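Local atomic coordinates of type II restriction enzyme SfiI (PDB entry 2EZV), a protein that recognises the double-stranded DNA sequence 5'-GGCCN(5)GGCC-3' and, working as a tetramer, cuts it to leave fragments with terminal 5'-phosphates. Residues S15-T20 with P231-E236; Q29-E34 with Q59-V64; V64-P69 with I78-V83; R84-P89 with L93-L98. All blocks are in the same frame, centred on the assembly; numbering follows the deposited sequence.

Contact 1: S15-T20 with P231-E236; sequences SVEKQT and PWRLQE
E17 OE2 takes two N-H groups of R233 at once: NH2 lies 2.6 Å from OE2 and NH1 2.9 Å from the same oxygen. The guanidinium therefore grips end-on, and the oxygen sits in its plane, whereas the carboxylate stands almost perpendicular to that plane, at 88°. NH2 comes nearly along the C-O axis of OE2, while NH1 meets it from above the carboxylate plane, with a more bent N-H...O angle of 135°. A second acid of the helix, E14, also pairs with NH2, and S185 O accepts from NH1, so the arginine is held by several acceptors, which probably spreads its charge. The neighbouring K18 lies over the indole of W232. With CG anti to the backbone N (chi1 -166°) and the chain extended from there on, its methylenes run across one face, CB standing 3.7 Å from the centroid of the six-membered ring and close to its normal. NZ reaches an off-centre cation-pi position, 4.7 Å from the centroid of the five-membered ring, and goes on to a salt bridge with D252. R233 CG packs on the opposite face of the indole, and W232 CH2 lies over the guanidinium. An alanine in place of W232 would probably leave the K18 methylenes and one guanidinium face without their cover, and the arginine freer to swing from E17. Such a layered lysine-indole-arginine stack beside a salt bridge joins helix 10-41 to the chain entering strand 234-238 of the mixed sheet, an alpha/beta packing within a PDDEXK nuclease fold.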
# COMPACT_ATOMS: atom_id res chain seq x y z
N SER D 15 -18.67 -20.00 6.83
CA SER D 15 -17.81 -19.39 7.81
C SER D 15 -16.86 -18.38 7.18
O SER D 15 -16.63 -17.30 7.73
CB SER D 15 -17.01 -20.47 8.55
OG SER D 15 -16.15 -19.89 9.51
N VAL D 16 -16.30 -18.71 6.02
CA VAL D 16 -15.38 -17.78 5.37
C VAL D 16 -16.14 -16.60 4.81
O VAL D 16 -15.58 -15.50 4.68
CB VAL D 16 -14.56 -18.43 4.22
CG1 VAL D 16 -14.47 -19.92 4.41
CG2 VAL D 16 -15.13 -18.06 2.89
N GLU D 17 -17.40 -16.80 4.45
CA GLU D 17 -18.18 -15.69 3.92
C GLU D 17 -18.47 -14.77 5.10
O GLU D 17 -18.43 -13.55 4.99
CB GLU D 17 -19.48 -16.17 3.26
CG GLU D 17 -19.26 -16.69 1.84
CD GLU D 17 -20.53 -17.22 1.18
OE1 GLU D 17 -20.48 -17.53 -0.03
OE2 GLU D 17 -21.58 -17.34 1.85
N LYS D 18 -18.71 -15.38 6.25
CA LYS D 18 -19.00 -14.62 7.46
C LYS D 18 -17.83 -13.74 7.88
O LYS D 18 -18.03 -12.58 8.20
CB LYS D 18 -19.38 -15.57 8.60
CG LYS D 18 -20.02 -14.88 9.79
CD LYS D 18 -20.31 -15.90 10.87
CE LYS D 18 -21.09 -15.31 12.02
NZ LYS D 18 -21.31 -16.31 13.11
N GLN D 19 -16.61 -14.28 7.89
CA GLN D 19 -15.47 -13.46 8.29
C GLN D 19 -15.15 -12.43 7.22
O GLN D 19 -14.60 -11.36 7.52
CB GLN D 19 -14.24 -14.32 8.65
CG GLN D 19 -13.47 -14.94 7.50
CD GLN D 19 -12.22 -15.69 7.98
OE1 GLN D 19 -12.32 -16.63 8.75
NE2 GLN D 19 -11.06 -15.26 7.52
N THR D 20 -15.49 -12.72 5.97
CA THR D 20 -15.27 -11.77 4.89
C THR D 20 -16.21 -10.59 5.16
O THR D 20 -15.81 -9.43 5.15
CB THR D 20 -15.61 -12.38 3.52
OG1 THR D 20 -14.66 -13.40 3.21
CG2 THR D 20 -15.59 -11.31 2.43
N PRO D 231 -29.51 -14.80 9.91
CA PRO D 231 -29.33 -13.47 10.50
C PRO D 231 -28.06 -12.69 10.15
O PRO D 231 -28.15 -11.51 9.78
CB PRO D 231 -29.43 -13.75 12.00
CG PRO D 231 -30.41 -14.87 12.05
CD PRO D 231 -29.94 -15.77 10.93
N TRP D 232 -26.89 -13.32 10.24
CA TRP D 232 -25.65 -12.59 9.97
C TRP D 232 -25.44 -12.18 8.53
O TRP D 232 -24.62 -11.32 8.25
CB TRP D 232 -24.42 -13.36 10.46
CG TRP D 232 -24.16 -14.68 9.80
CD1 TRP D 232 -24.47 -15.91 10.29
CD2 TRP D 232 -23.50 -14.91 8.55
NE1 TRP D 232 -24.04 -16.89 9.43
CE2 TRP D 232 -23.44 -16.30 8.35
CE3 TRP D 232 -22.95 -14.06 7.57
CZ2 TRP D 232 -22.86 -16.88 7.21
CZ3 TRP D 232 -22.37 -14.64 6.44
CH2 TRP D 232 -22.33 -16.03 6.27
N ARG D 233 -26.18 -12.78 7.60
CA ARG D 233 -26.03 -12.42 6.20
C ARG D 233 -26.63 -11.06 5.87
O ARG D 233 -26.55 -10.60 4.74
CB ARG D 233 -26.64 -13.49 5.30
CG ARG D 233 -25.76 -14.72 5.18
CD ARG D 233 -26.31 -15.72 4.18
NE ARG D 233 -25.44 -16.88 4.08
CZ ARG D 233 -24.30 -16.92 3.38
NH1 ARG D 233 -23.90 -15.85 2.71
NH2 ARG D 233 -23.57 -18.02 3.37
N LEU D 234 -27.24 -10.41 6.86
CA LEU D 234 -27.83 -9.09 6.68
C LEU D 234 -27.39 -8.21 7.84
O LEU D 234 -27.80 -8.42 8.98
CB LEU D 234 -29.35 -9.20 6.63
CG LEU D 234 -30.23 -7.97 6.29
CD1 LEU D 234 -30.34 -7.07 7.50
CD2 LEU D 234 -29.65 -7.22 5.10
N GLN D 235 -26.54 -7.24 7.55
CA GLN D 235 -26.05 -6.32 8.56
C GLN D 235 -26.59 -4.92 8.30
O GLN D 235 -26.94 -4.57 7.18
CB GLN D 235 -24.52 -6.28 8.56
CG GLN D 235 -23.86 -7.61 8.85
CD GLN D 235 -24.23 -8.18 10.20
OE1 GLN D 235 -24.32 -7.45 11.19
NE2 GLN D 235 -24.44 -9.49 10.26
N GLU D 236 -26.63 -4.10 9.34
CA GLU D 236 -27.14 -2.75 9.21
C GLU D 236 -26.38 -1.76 10.06
O GLU D 236 -26.34 -1.88 11.28
CB GLU D 236 -28.62 -2.72 9.62
CG GLU D 236 -29.32 -1.41 9.30
CD GLU D 236 -30.68 -1.28 9.97
OE1 GLU D 236 -31.33 -2.33 10.21
OE2 GLU D 236 -31.09 -0.13 10.25

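Contact 2: Q29-E34 with Q59-V64; sequences QQYSKE and QYALEV
Y31 turns its CG anti to the backbone N (chi1 -169°), which carries the phenol across to helix 49-62; the backbone there points Y60 CB toward Y31, while chi1 -67° turns the Y60 ring away and leaves CB to meet the phenol end. The two meet at different depths along the Y31 ring. Near its root, CD2 of Y31 rests on the methyl of A61, with 3.6 Å between Y31 CD2 and A61 CB. At the far end, Y31 CZ stands 3.6 Å from Y60 CB, and Y31 OH is 3.4 Å from that same CB. One ring face is thus laid on the backbone of Y60 and A61; on the opposite face, E34 CB sits toward the rim. The CA atoms of Y31 and A61 are 5.6 Å apart, a spacing consistent with the small side chain of A61. The two phenols do not stack: Y31 OH approaches the Y60 ring obliquely, and the Y60 hydroxyl leads away from the pair to F74 O of the third subunit. E34 and E63 likewise form salt bridges with R73 and R82 of that subunit, so the outer side of the pair lies at a subunit interface. No hydrogen bond crosses between the two segments, and the evidence is of apolar helix-helix packing, an aromatic ring over an alanine, which joins helices 10-41 and 49-62 of the tetrameric nuclease.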
# COMPACT_ATOMS: atom_id res chain seq x y z
N GLN D 29 -17.91 0.70 9.05
CA GLN D 29 -18.16 1.33 10.33
C GLN D 29 -17.16 2.45 10.60
O GLN D 29 -17.55 3.59 10.85
CB GLN D 29 -18.07 0.31 11.47
CG GLN D 29 -18.12 0.97 12.85
CD GLN D 29 -19.42 1.71 13.10
OE1 GLN D 29 -19.45 2.68 13.86
NE2 GLN D 29 -20.51 1.26 12.48
N GLN D 30 -15.88 2.11 10.55
CA GLN D 30 -14.82 3.07 10.81
C GLN D 30 -14.76 4.19 9.76
O GLN D 30 -14.17 5.24 10.00
CB GLN D 30 -13.49 2.33 10.94
CG GLN D 30 -13.51 1.33 12.10
CD GLN D 30 -12.18 0.67 12.41
OE1 GLN D 30 -12.06 -0.05 13.40
NE2 GLN D 30 -11.19 0.89 11.57
N TYR D 31 -15.38 3.96 8.61
CA TYR D 31 -15.40 4.95 7.55
C TYR D 31 -16.75 5.68 7.48
O TYR D 31 -16.94 6.55 6.64
CB TYR D 31 -15.14 4.28 6.20
CG TYR D 31 -14.87 5.25 5.08
CD1 TYR D 31 -13.69 5.99 5.03
CD2 TYR D 31 -15.81 5.45 4.05
CE1 TYR D 31 -13.43 6.89 4.01
CE2 TYR D 31 -15.56 6.36 3.02
CZ TYR D 31 -14.37 7.08 3.01
OH TYR D 31 -14.13 7.99 2.00
N SER D 32 -17.68 5.31 8.37
CA SER D 32 -19.02 5.90 8.36
C SER D 32 -19.11 7.42 8.53
O SER D 32 -19.96 8.05 7.91
CB SER D 32 -19.91 5.21 9.40
OG SER D 32 -19.60 5.63 10.71
N LYS D 33 -18.27 8.00 9.37
CA LYS D 33 -18.31 9.45 9.57
C LYS D 33 -18.00 10.17 8.26
O LYS D 33 -18.75 11.06 7.84
CB LYS D 33 -17.30 9.88 10.63
CG LYS D 33 -17.26 11.39 10.88
CD LYS D 33 -16.27 11.73 11.97
CE LYS D 33 -16.19 13.23 12.21
NZ LYS D 33 -15.74 13.96 10.99
N GLU D 34 -16.90 9.78 7.61
CA GLU D 34 -16.51 10.39 6.36
C GLU D 34 -17.48 10.04 5.24
O GLU D 34 -17.70 10.83 4.32
CB GLU D 34 -15.09 9.97 5.97
CG GLU D 34 -14.72 10.32 4.54
CD GLU D 34 -13.24 10.14 4.26
OE1 GLU D 34 -12.88 10.04 3.07
OE2 GLU D 34 -12.45 10.12 5.22
N GLN D 59 -15.53 1.83 -2.05
CA GLN D 59 -14.15 1.58 -2.39
C GLN D 59 -13.17 2.14 -1.35
O GLN D 59 -12.28 1.42 -0.90
CB GLN D 59 -13.80 2.19 -3.76
CG GLN D 59 -12.30 2.16 -4.03
CD GLN D 59 -11.92 2.69 -5.39
OE1 GLN D 59 -10.75 3.01 -5.62
NE2 GLN D 59 -12.87 2.77 -6.30
N TYR D 60 -13.35 3.40 -0.98
CA TYR D 60 -12.46 4.04 -0.00
C TYR D 60 -12.53 3.34 1.34
O TYR D 60 -11.53 3.22 2.05
CB TYR D 60 -12.81 5.51 0.17
CG TYR D 60 -12.53 6.36 -1.05
CD1 TYR D 60 -13.33 7.46 -1.35
CD2 TYR D 60 -11.47 6.07 -1.90
CE1 TYR D 60 -13.07 8.26 -2.46
CE2 TYR D 60 -11.20 6.86 -3.02
CZ TYR D 60 -12.01 7.95 -3.29
OH TYR D 60 -11.75 8.74 -4.39
N ALA D 61 -13.73 2.89 1.69
CA ALA D 61 -13.93 2.19 2.95
C ALA D 61 -13.23 0.84 2.96
O ALA D 61 -12.55 0.50 3.93
CB ALA D 61 -15.43 2.00 3.20
N LEU D 62 -13.38 0.08 1.88
CA LEU D 62 -12.82 -1.27 1.79
C LEU D 62 -11.38 -1.48 1.34
O LEU D 62 -10.72 -2.40 1.83
CB LEU D 62 -13.71 -2.16 0.91
CG LEU D 62 -15.24 -2.16 1.04
CD1 LEU D 62 -15.75 -3.55 0.66
CD2 LEU D 62 -15.68 -1.82 2.45
N GLU D 63 -10.89 -0.67 0.40
CA GLU D 63 -9.53 -0.86 -0.11
C GLU D 63 -8.48 -0.77 0.98
O GLU D 63 -7.36 -1.27 0.84
CB GLU D 63 -9.21 0.17 -1.21
CG GLU D 63 -9.21 1.63 -0.78
CD GLU D 63 -9.01 2.59 -1.96
OE1 GLU D 63 -9.13 2.15 -3.13
OE2 GLU D 63 -8.73 3.78 -1.73
N VAL D 64 -8.89 -0.16 2.09
CA VAL D 64 -8.03 0.07 3.23
C VAL D 64 -7.97 -1.15 4.17
O VAL D 64 -7.09 -1.26 5.02
CB VAL D 64 -8.54 1.37 3.94
CG1 VAL D 64 -8.98 1.09 5.36
CG2 VAL D 64 -7.49 2.46 3.85

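Contact 3: V64-P69 with I78-V83. With CA (calcium ion), chain F.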
# COMPACT_ATOMS: atom_id res chain seq x y z
N VAL D 64 -8.89 -0.16 2.09
CA VAL D 64 -8.03 0.07 3.23
C VAL D 64 -7.97 -1.15 4.17
O VAL D 64 -7.09 -1.26 5.02
CB VAL D 64 -8.54 1.37 3.94
CG1 VAL D 64 -8.98 1.09 5.36
CG2 VAL D 64 -7.49 2.46 3.85
N ALA D 65 -8.90 -2.09 3.97
CA ALA D 65 -9.00 -3.28 4.80
C ALA D 65 -8.79 -4.57 4.01
O ALA D 65 -9.38 -5.60 4.33
CB ALA D 65 -10.35 -3.31 5.46
N GLU D 66 -7.95 -4.51 2.98
CA GLU D 66 -7.71 -5.67 2.13
C GLU D 66 -6.69 -6.65 2.72
O GLU D 66 -6.10 -6.38 3.78
CB GLU D 66 -7.24 -5.16 0.76
CG GLU D 66 -7.60 -6.06 -0.41
CD GLU D 66 -9.07 -6.41 -0.46
OE1 GLU D 66 -9.92 -5.53 -0.70
OE2 GLU D 66 -9.37 -7.60 -0.26
N THR D 67 -6.50 -7.81 2.08
CA THR D 67 -5.53 -8.80 2.55
C THR D 67 -4.63 -9.36 1.45
O THR D 67 -4.94 -9.25 0.27
CB THR D 67 -6.20 -10.02 3.25
OG1 THR D 67 -6.98 -10.77 2.30
CG2 THR D 67 -7.08 -9.57 4.41
N TYR D 68 -3.51 -9.94 1.88
CA TYR D 68 -2.51 -10.60 1.05
C TYR D 68 -2.92 -10.69 -0.42
O TYR D 68 -3.50 -11.69 -0.85
CB TYR D 68 -2.30 -12.01 1.62
CG TYR D 68 -1.12 -12.80 1.10
CD1 TYR D 68 -0.82 -14.05 1.65
CD2 TYR D 68 -0.29 -12.31 0.09
CE1 TYR D 68 0.28 -14.79 1.21
CE2 TYR D 68 0.81 -13.04 -0.37
CZ TYR D 68 1.09 -14.28 0.20
OH TYR D 68 2.19 -15.01 -0.22
N PRO D 69 -2.61 -9.66 -1.22
CA PRO D 69 -2.96 -9.64 -2.64
C PRO D 69 -2.37 -10.74 -3.53
O PRO D 69 -1.23 -11.19 -3.33
CB PRO D 69 -2.51 -8.25 -3.11
CG PRO D 69 -2.54 -7.42 -1.85
CD PRO D 69 -1.96 -8.39 -0.84
N ILE D 78 -18.64 -5.31 -12.04
CA ILE D 78 -18.68 -5.31 -10.59
C ILE D 78 -17.85 -4.12 -10.12
O ILE D 78 -16.74 -3.90 -10.58
CB ILE D 78 -18.14 -6.63 -10.02
CG1 ILE D 78 -19.12 -7.76 -10.38
CG2 ILE D 78 -18.00 -6.54 -8.50
CD1 ILE D 78 -18.80 -9.12 -9.78
N ASP D 79 -18.43 -3.34 -9.21
CA ASP D 79 -17.80 -2.14 -8.67
C ASP D 79 -16.43 -2.32 -8.02
O ASP D 79 -15.47 -1.67 -8.40
CB ASP D 79 -18.73 -1.47 -7.66
CG ASP D 79 -20.09 -1.14 -8.24
OD1 ASP D 79 -20.13 -0.50 -9.32
OD2 ASP D 79 -21.12 -1.50 -7.63
N TYR D 80 -16.36 -3.20 -7.03
CA TYR D 80 -15.12 -3.43 -6.30
C TYR D 80 -14.74 -4.91 -6.36
O TYR D 80 -15.54 -5.78 -6.01
CB TYR D 80 -15.32 -2.99 -4.85
CG TYR D 80 -14.09 -3.09 -3.98
CD1 TYR D 80 -13.25 -1.99 -3.80
CD2 TYR D 80 -13.77 -4.29 -3.34
CE1 TYR D 80 -12.12 -2.08 -3.00
CE2 TYR D 80 -12.64 -4.38 -2.54
CZ TYR D 80 -11.82 -3.28 -2.37
OH TYR D 80 -10.72 -3.37 -1.55
N LYS D 81 -13.51 -5.20 -6.80
CA LYS D 81 -13.06 -6.58 -6.91
C LYS D 81 -11.57 -6.70 -6.64
O LYS D 81 -10.80 -5.82 -6.99
CB LYS D 81 -13.38 -7.14 -8.30
N ARG D 82 -11.17 -7.80 -6.02
CA ARG D 82 -9.77 -8.05 -5.72
C ARG D 82 -9.56 -9.55 -5.55
O ARG D 82 -10.32 -10.21 -4.85
CB ARG D 82 -9.34 -7.34 -4.42
CG ARG D 82 -9.26 -5.81 -4.48
CD ARG D 82 -8.23 -5.30 -5.51
NE ARG D 82 -8.16 -3.83 -5.48
CZ ARG D 82 -7.39 -3.09 -6.28
NH1 ARG D 82 -6.60 -3.67 -7.19
NH2 ARG D 82 -7.40 -1.77 -6.16
N VAL D 83 -8.53 -10.08 -6.21
CA VAL D 83 -8.18 -11.49 -6.08
C VAL D 83 -7.13 -11.46 -4.96
O VAL D 83 -6.14 -10.73 -5.07
CB VAL D 83 -7.53 -12.04 -7.38
CG1 VAL D 83 -7.24 -13.54 -7.23
CG2 VAL D 83 -8.45 -11.77 -8.58
CA CA F . -23.56 -1.31 -8.57
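The loop 66-69 runs along strand 80-83 with end-to-end directions 40° apart, and the backbones come nearest where the CA atoms of P69 and V83 are 6.5 Å apart. Strand 80-86 belongs to the mixed sheet of the PDDEXK nuclease fold, and D79, just before it, is a ligand of the calcium ion. The main link is a very short hydrogen bond, 2.5 Å from Y80 OH to E66 OE1. The two side chains come from opposite directions, and OE1 lies at the edge of the phenol, in the ring plane, with the carboxylate turned only 29° from it. A bend at chi2 (52°) curls the E66 chain so that OE1 also passes 3.8 Å from R82 CG. R82 does not pair with this acid: its guanidinium goes to E63 of the third subunit, while E66 OE2 is held by R84. The carboxylate is thus bonded at both oxygens, which should fix its rotation and probably stabilise its negative charge. At the other end of the segment, D100 and A101 O complete the protein ligands of the calcium ion, which D79 reaches through OD2 at 2.6 Å.

Contact 4: R84-P89 with L93-L98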
# COMPACT_ATOMS: atom_id res chain seq x y z
N ARG D 84 -7.35 -12.23 -3.90
CA ARG D 84 -6.45 -12.20 -2.76
C ARG D 84 -6.44 -13.51 -1.98
O ARG D 84 -7.22 -14.41 -2.26
CB ARG D 84 -6.92 -11.10 -1.81
CG ARG D 84 -8.31 -11.43 -1.24
CD ARG D 84 -8.97 -10.34 -0.42
NE ARG D 84 -10.12 -10.91 0.29
CZ ARG D 84 -10.92 -10.24 1.12
NH1 ARG D 84 -10.73 -8.96 1.36
NH2 ARG D 84 -11.89 -10.89 1.75
N TRP D 85 -5.55 -13.61 -1.00
CA TRP D 85 -5.46 -14.79 -0.13
C TRP D 85 -6.20 -14.41 1.15
O TRP D 85 -5.95 -13.34 1.72
CB TRP D 85 -4.01 -15.12 0.24
CG TRP D 85 -3.17 -15.68 -0.85
CD1 TRP D 85 -2.18 -15.03 -1.53
CD2 TRP D 85 -3.16 -17.03 -1.33
NE1 TRP D 85 -1.55 -15.89 -2.39
CE2 TRP D 85 -2.13 -17.13 -2.29
CE3 TRP D 85 -3.92 -18.17 -1.04
CZ2 TRP D 85 -1.83 -18.32 -2.96
CZ3 TRP D 85 -3.63 -19.36 -1.70
CH2 TRP D 85 -2.59 -19.43 -2.65
N LEU D 86 -7.10 -15.26 1.60
CA LEU D 86 -7.82 -14.99 2.82
C LEU D 86 -7.36 -15.95 3.91
O LEU D 86 -7.67 -17.14 3.87
CB LEU D 86 -9.32 -15.15 2.59
CG LEU D 86 -10.23 -14.88 3.80
CD1 LEU D 86 -10.10 -13.41 4.20
CD2 LEU D 86 -11.69 -15.22 3.45
N PRO D 87 -6.59 -15.46 4.88
CA PRO D 87 -6.14 -16.38 5.94
C PRO D 87 -7.31 -16.81 6.82
O PRO D 87 -8.20 -16.02 7.12
CB PRO D 87 -5.10 -15.55 6.70
CG PRO D 87 -5.53 -14.15 6.48
CD PRO D 87 -5.98 -14.13 5.04
N SER D 88 -7.31 -18.08 7.22
CA SER D 88 -8.36 -18.60 8.08
C SER D 88 -7.94 -19.94 8.64
O SER D 88 -6.96 -20.52 8.20
CB SER D 88 -9.67 -18.77 7.30
OG SER D 88 -9.65 -19.97 6.56
N PRO D 89 -8.67 -20.46 9.62
CA PRO D 89 -8.27 -21.75 10.17
C PRO D 89 -8.56 -22.90 9.21
O PRO D 89 -8.03 -23.99 9.38
CB PRO D 89 -9.07 -21.83 11.47
CG PRO D 89 -10.30 -21.07 11.14
CD PRO D 89 -9.79 -19.88 10.39
N LEU D 93 -7.03 -19.42 2.04
CA LEU D 93 -7.86 -19.50 0.86
C LEU D 93 -7.76 -18.43 -0.20
O LEU D 93 -7.88 -17.23 0.08
CB LEU D 93 -9.32 -19.62 1.29
CG LEU D 93 -9.60 -20.72 2.31
CD1 LEU D 93 -11.08 -20.72 2.66
CD2 LEU D 93 -9.17 -22.07 1.74
N PRO D 94 -7.51 -18.84 -1.45
CA PRO D 94 -7.42 -17.89 -2.56
C PRO D 94 -8.88 -17.41 -2.75
O PRO D 94 -9.82 -18.22 -2.73
CB PRO D 94 -6.92 -18.76 -3.72
CG PRO D 94 -7.50 -20.12 -3.38
CD PRO D 94 -7.24 -20.22 -1.90
N GLN D 95 -9.07 -16.11 -2.90
CA GLN D 95 -10.43 -15.58 -3.02
C GLN D 95 -10.59 -14.39 -3.95
O GLN D 95 -9.70 -13.55 -4.07
CB GLN D 95 -10.91 -15.20 -1.62
CG GLN D 95 -12.23 -14.44 -1.53
CD GLN D 95 -12.56 -14.00 -0.10
OE1 GLN D 95 -11.81 -13.24 0.52
NE2 GLN D 95 -13.68 -14.48 0.43
N VAL D 96 -11.74 -14.34 -4.62
CA VAL D 96 -12.07 -13.22 -5.50
C VAL D 96 -13.16 -12.45 -4.76
O VAL D 96 -14.32 -12.86 -4.76
CB VAL D 96 -12.63 -13.69 -6.86
CG1 VAL D 96 -13.01 -12.49 -7.70
CG2 VAL D 96 -11.60 -14.53 -7.60
N LEU D 97 -12.80 -11.36 -4.10
CA LEU D 97 -13.81 -10.58 -3.37
C LEU D 97 -14.59 -9.74 -4.35
O LEU D 97 -14.01 -8.97 -5.12
CB LEU D 97 -13.17 -9.67 -2.31
CG LEU D 97 -14.15 -8.72 -1.60
CD1 LEU D 97 -15.32 -9.51 -1.04
CD2 LEU D 97 -13.44 -7.97 -0.48
N LEU D 98 -15.91 -9.89 -4.33
CA LEU D 98 -16.81 -9.14 -5.21
C LEU D 98 -17.83 -8.39 -4.38
O LEU D 98 -18.59 -9.00 -3.62
CB LEU D 98 -17.57 -10.09 -6.15
CG LEU D 98 -16.99 -10.58 -7.48
CD1 LEU D 98 -15.49 -10.58 -7.45
CD2 LEU D 98 -17.54 -11.97 -7.78
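Strands 84-86 and 93-98 form a twisted antiparallel beta hairpin, their axes 4.4 Å apart at closest and their directions 124° apart. R84 with Q95 and L86 with L93 are hydrogen-bonded pairs, and W85 with P94 is the non-hydrogen-bonded pair between them. In the first, R84 N gives to Q95 O and Q95 N returns the bond to R84 O, at 2.6 Å; in the second, L86 N reaches L93 O over the same distance. At its non-hydrogen-bonded position the proline costs this hairpin no cross-strand bond, and P94 CA makes a CA-H...O contact with R84 O. The R84, L86, L93 and Q95 side chains share one sheet face. There R84 CG sits between its backbone N and carbonyl carbon (chi1 65°) and the chain extends to NE; Q95 runs extended beside it, pointing the same way, which brings NE and NH2 to Q95 OE1. NH2 is 2.7 Å from OE1 and NE 2.9 Å from it, with OE1 in the guanidinium plane and both donors on one face of the amide. L97 packs over a guanidinium face, with CD2 3.4 Å from R84 NH1, and that nitrogen forms a salt bridge with E66. A methionine in place of R84 would probably leave Q95 OE1 without these donors, the E66 carboxylate without its R84 partner and the amide held through NE2 alone. Q95 NE2 is bonded to T20 and T157. On the other face, the W85 indole crosses the proline ring obliquely, with W85 CZ3 3.7 Å from P94 CD.

In the fold
Contacts 1 and 4 are buried, and each pairs a doubly gripped oxygen with close apolar packing; they meet where Q19 NE2 bonds P87 O and T20 OG1 is hydrogen-bonded to Q95 NE2. Contact 2 is also buried but apolar across its helices, with Y60, E34 and E63 reaching the third subunit. Contact 3 is partly buried, closest to the DNA and the one that carries a calcium ligand. Helix 10-41 serves contacts 1 and 2, strand 80-86 contacts 3 and 4. Contacts 3 and 4 are tied by the salt bridge from E66 to R84, and contacts 2 and 3 share V64. All four touch the second subunit.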